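Local structure of mitogen-activated protein kinase kinase kinase 2 (Homo sapiens, 2NPT) at residues V21-E26 against E43-K48; D58-Y61 against L66-P69. The protein is a MAP kinase kinase kinase (MEKK2) that phosphorylates MAP kinase kinases, and probably uses its ubiquitin-like PB1 domain to pair with partner proteins. All blocks are in the same frame, centred on the assembly; numbering follows the deposited sequence.

In the fold
Both contacts belong to the ubiquitin-like PB1 domain and reach one mixed sheet, in which strand 92-98 lies between strands 21-27 and 57-63, while strand 66-69 is outermost on the far side. Contact 1 lays helix 42-53 on the first strand, in the core; contact 2 is the hairpin at the sheet margin. Their centres are about 12 Å apart, and contact 1 is complete in the chain before contact 2 begins. Leu59 joins them: its CD2 lies 3.4 Å from CB of Leu45, and its CD1 packs against Arg46. The partner protein's chain meets Arg22 and Lys24 of contact 1 and leaves both segments of contact 2 untouched.

Contact 1 (V21-E26 against E43-K48); sequences VRVKFE and EDLRSK
Val23 meets Leu45 through one methyl each: CG2 of Val23 lies 3.8 Å from CD2 of Leu45. CG2 stands anti to the carbonyl carbon of Val23, and from there it reaches the helix. The other branch, CG1, is anti to the backbone N (chi1 172°) and serves a different neighbour, resting 3.9 Å above the plane of the Phe25 ring, over its centre. The two methyls of one valine are thus divided between the helix and an aromatic face within its own strand.

Two residues on, Phe25 also points toward the helix and touches it with the far end of its ring. CZ of Phe25 is 4.0 Å from CD2 of Leu45, the same methyl that Val23 meets, and 3.7 Å from the backbone O of Leu45. That oxygen approaches the ring obliquely. Leu45 therefore receives both strand residues on a single branch: chi2 177° extends CD1 away from CA and leaves CD2 as the branch turned to them.

The same-side spacing of Val23 and Phe25 follows from the strand; Arg22 and Lys24, the residues before each, lie on the other face, where both form salt bridges to acidic side chains of the partner protein's chain. Around the apolar cluster, Phe36 touches Val23 and Leu45, Ile94 touches Val23 and Phe25, and Leu76 of helix 73-85 packs on Leu45.

This is the helix-on-sheet packing of a ubiquitin-like beta-grasp fold, and all three touching residues are buried. With only 159 Å² covered and carbon contacts between the side chains, the pairing is held by apolar burial without a directional polar bond. Val23 and Phe25 thus face the helix and Arg22 and Lys24 the partner, consistent with the basic side of a PB1 pairing.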
# COMPACT_ATOMS: atom_id res chain seq x y z
N VAL D 21 4.09 -9.55 -4.39
CA VAL D 21 2.62 -9.70 -4.45
C VAL D 21 2.04 -8.63 -3.57
O VAL D 21 2.29 -8.61 -2.37
CB VAL D 21 2.13 -11.09 -4.02
CG1 VAL D 21 0.60 -11.08 -3.85
CG2 VAL D 21 2.57 -12.16 -5.04
N ARG D 22 1.26 -7.74 -4.18
CA ARG D 22 0.60 -6.69 -3.45
C ARG D 22 -0.67 -7.24 -2.79
O ARG D 22 -1.60 -7.69 -3.50
CB ARG D 22 0.23 -5.62 -4.44
CG ARG D 22 -0.13 -4.35 -3.90
CD ARG D 22 0.17 -3.25 -5.03
NE ARG D 22 -0.47 -2.02 -4.62
CZ ARG D 22 -1.67 -1.64 -5.02
NH1 ARG D 22 -2.36 -2.36 -5.89
NH2 ARG D 22 -2.18 -0.51 -4.56
N VAL D 23 -0.74 -7.18 -1.48
CA VAL D 23 -1.90 -7.68 -0.78
C VAL D 23 -2.71 -6.57 -0.08
O VAL D 23 -2.14 -5.75 0.62
CB VAL D 23 -1.51 -8.80 0.23
CG1 VAL D 23 -2.72 -9.22 1.13
CG2 VAL D 23 -0.90 -10.04 -0.47
N LYS D 24 -4.04 -6.58 -0.23
CA LYS D 24 -4.93 -5.65 0.43
C LYS D 24 -5.79 -6.40 1.45
O LYS D 24 -6.73 -7.17 1.10
CB LYS D 24 -5.81 -4.89 -0.58
CG LYS D 24 -6.84 -4.01 0.09
CD LYS D 24 -7.32 -2.81 -0.77
CE LYS D 24 -8.16 -3.26 -1.98
NZ LYS D 24 -8.72 -2.14 -2.86
N PHE D 25 -5.45 -6.22 2.71
CA PHE D 25 -6.14 -6.86 3.84
C PHE D 25 -7.29 -5.97 4.26
O PHE D 25 -7.20 -4.73 4.21
CB PHE D 25 -5.24 -6.97 5.08
CG PHE D 25 -4.14 -7.99 4.98
CD1 PHE D 25 -4.41 -9.34 4.94
CD2 PHE D 25 -2.83 -7.58 5.08
CE1 PHE D 25 -3.42 -10.29 4.93
CE2 PHE D 25 -1.79 -8.54 5.04
CZ PHE D 25 -2.11 -9.90 4.96
N GLU D 26 -8.34 -6.60 4.72
CA GLU D 26 -9.45 -5.89 5.30
C GLU D 26 -9.87 -6.54 6.61
O GLU D 26 -10.02 -7.76 6.68
CB GLU D 26 -10.61 -5.87 4.31
CG GLU D 26 -11.88 -5.25 4.88
CD GLU D 26 -13.07 -5.29 3.90
OE1 GLU D 26 -12.95 -5.83 2.75
OE2 GLU D 26 -14.17 -4.83 4.32
N GLU D 43 1.34 -18.65 5.99
CA GLU D 43 1.79 -18.25 7.33
C GLU D 43 2.40 -16.83 7.32
O GLU D 43 2.29 -16.11 8.28
CB GLU D 43 2.77 -19.28 7.92
CG GLU D 43 3.27 -18.91 9.31
CD GLU D 43 2.13 -18.64 10.29
OE1 GLU D 43 1.17 -19.45 10.30
OE2 GLU D 43 2.20 -17.62 11.02
N ASP D 44 3.02 -16.45 6.21
CA ASP D 44 3.50 -15.05 6.04
C ASP D 44 2.35 -14.08 6.09
O ASP D 44 2.42 -13.05 6.78
CB ASP D 44 4.14 -14.82 4.66
CG ASP D 44 5.25 -15.75 4.39
OD1 ASP D 44 5.98 -16.11 5.35
OD2 ASP D 44 5.40 -16.11 3.19
N LEU D 45 1.29 -14.38 5.33
CA LEU D 45 0.09 -13.56 5.37
C LEU D 45 -0.49 -13.54 6.78
O LEU D 45 -0.87 -12.48 7.27
CB LEU D 45 -0.99 -14.07 4.37
CG LEU D 45 -0.68 -13.97 2.89
CD1 LEU D 45 -1.82 -14.59 2.05
CD2 LEU D 45 -0.45 -12.52 2.44
N ARG D 46 -0.57 -14.71 7.45
CA ARG D 46 -1.16 -14.74 8.80
C ARG D 46 -0.39 -13.90 9.80
O ARG D 46 -0.97 -13.12 10.55
CB ARG D 46 -1.25 -16.19 9.30
CG ARG D 46 -1.96 -17.13 8.35
N SER D 47 0.93 -14.08 9.79
CA SER D 47 1.81 -13.37 10.70
C SER D 47 1.83 -11.86 10.46
O SER D 47 1.85 -11.12 11.43
CB SER D 47 3.22 -13.95 10.71
OG SER D 47 3.87 -13.78 9.49
N LYS D 48 1.81 -11.42 9.19
CA LYS D 48 1.73 -9.97 8.91
C LYS D 48 0.35 -9.42 9.30
O LYS D 48 0.23 -8.31 9.79
CB LYS D 48 2.07 -9.68 7.45
CG LYS D 48 3.50 -10.02 7.04
CD LYS D 48 4.56 -9.58 8.02

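Contact 2 (D58-Y61 against L66-P69); sequences DLHY and LVIP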
# COMPACT_ATOMS: atom_id res chain seq x y z
N ASP D 58 -8.32 -15.76 10.64
CA ASP D 58 -8.72 -16.60 9.52
C ASP D 58 -8.64 -15.78 8.23
O ASP D 58 -8.97 -14.60 8.23
CB ASP D 58 -10.14 -17.12 9.71
CG ASP D 58 -10.20 -18.25 10.71
OD1 ASP D 58 -9.14 -18.81 11.06
OD2 ASP D 58 -11.31 -18.59 11.12
N LEU D 59 -8.16 -16.39 7.16
CA LEU D 59 -7.93 -15.65 5.93
C LEU D 59 -8.90 -16.10 4.83
O LEU D 59 -9.06 -17.30 4.66
CB LEU D 59 -6.50 -15.87 5.45
CG LEU D 59 -5.53 -14.82 6.03
CD1 LEU D 59 -5.30 -15.04 7.46
CD2 LEU D 59 -4.24 -14.80 5.20
N HIS D 60 -9.53 -15.14 4.15
CA HIS D 60 -10.51 -15.41 3.08
C HIS D 60 -10.13 -14.56 1.89
O HIS D 60 -9.90 -13.34 2.04
CB HIS D 60 -11.93 -15.03 3.50
CG HIS D 60 -12.38 -15.69 4.75
ND1 HIS D 60 -13.26 -16.76 4.76
CD2 HIS D 60 -12.00 -15.51 6.04
CE1 HIS D 60 -13.43 -17.17 6.00
NE2 HIS D 60 -12.67 -16.43 6.80
N TYR D 61 -10.03 -15.20 0.74
CA TYR D 61 -9.89 -14.53 -0.50
C TYR D 61 -11.21 -13.91 -0.95
O TYR D 61 -12.33 -14.48 -0.76
CB TYR D 61 -9.41 -15.49 -1.56
CG TYR D 61 -9.28 -14.87 -2.93
CD1 TYR D 61 -8.28 -13.95 -3.19
CD2 TYR D 61 -10.18 -15.16 -3.94
CE1 TYR D 61 -8.14 -13.38 -4.44
CE2 TYR D 61 -10.04 -14.60 -5.20
CZ TYR D 61 -9.01 -13.72 -5.44
OH TYR D 61 -8.88 -13.13 -6.67
N LEU D 66 -17.48 -12.71 -4.57
CA LEU D 66 -16.99 -14.01 -4.15
C LEU D 66 -16.14 -13.90 -2.88
O LEU D 66 -15.26 -13.00 -2.78
CB LEU D 66 -16.18 -14.61 -5.30
CG LEU D 66 -15.42 -15.94 -5.17
CD1 LEU D 66 -15.19 -16.52 -6.56
CD2 LEU D 66 -14.08 -15.81 -4.43
N VAL D 67 -16.37 -14.81 -1.92
CA VAL D 67 -15.50 -14.97 -0.75
C VAL D 67 -15.23 -16.45 -0.57
O VAL D 67 -16.16 -17.25 -0.65
CB VAL D 67 -16.14 -14.39 0.53
CG1 VAL D 67 -15.19 -14.58 1.78
CG2 VAL D 67 -16.60 -12.92 0.31
N ILE D 68 -13.98 -16.82 -0.35
CA ILE D 68 -13.61 -18.22 -0.12
C ILE D 68 -12.49 -18.31 0.93
O ILE D 68 -11.53 -17.51 0.85
CB ILE D 68 -13.18 -18.91 -1.47
CG1 ILE D 68 -12.98 -20.41 -1.26
CG2 ILE D 68 -11.90 -18.30 -2.05
CD1 ILE D 68 -12.70 -21.17 -2.58
N PRO D 69 -12.62 -19.24 1.90
CA PRO D 69 -11.51 -19.35 2.88
C PRO D 69 -10.25 -19.84 2.20
O PRO D 69 -10.32 -20.67 1.27
CB PRO D 69 -12.00 -20.42 3.88
CG PRO D 69 -13.44 -20.52 3.70
CD PRO D 69 -13.66 -20.25 2.19
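His60 and Tyr61 set their rings against strand 66-69 from opposite faces of the hairpin. Around the imidazole, Val67 CG1 and Pro69 CA both approach obliquely, and ND1 of His60 lies 3.6 Å from CA of Pro69. The phenol ring has CG2 of Ile68 at its edge, near its plane, while CD2 of Leu66 comes in obliquely, 4.0 Å from CD2 of Tyr61. CG of Tyr61 is anti to its own N (chi1 178°), which carries the ring along the neighbouring strand to both Leu66 and Ile68.

Between the rings, Tyr61 and Ile68 form an antiparallel hydrogen-bonded pair. Tyr61 N donates to Ile68 O at 2.8 Å with a rather bent N-H···O angle of 132°; the return bond, from Ile68 N to Tyr61 O, is straighter at 159° and lies in the carbonyl plane. Each oxygen also receives a CA-H contact, from His60 CA and Val67 CA respectively.

His60 and Pro69 form the adjoining non-hydrogen-bonded pair, with CA atoms 4.1 Å apart. Proline has no backbone N-H, and this position asks none across the hairpin. Two reciprocal backbone bonds thus join these segments, with apolar contacts on the Tyr61 face and imidazole against Pro69 on the other.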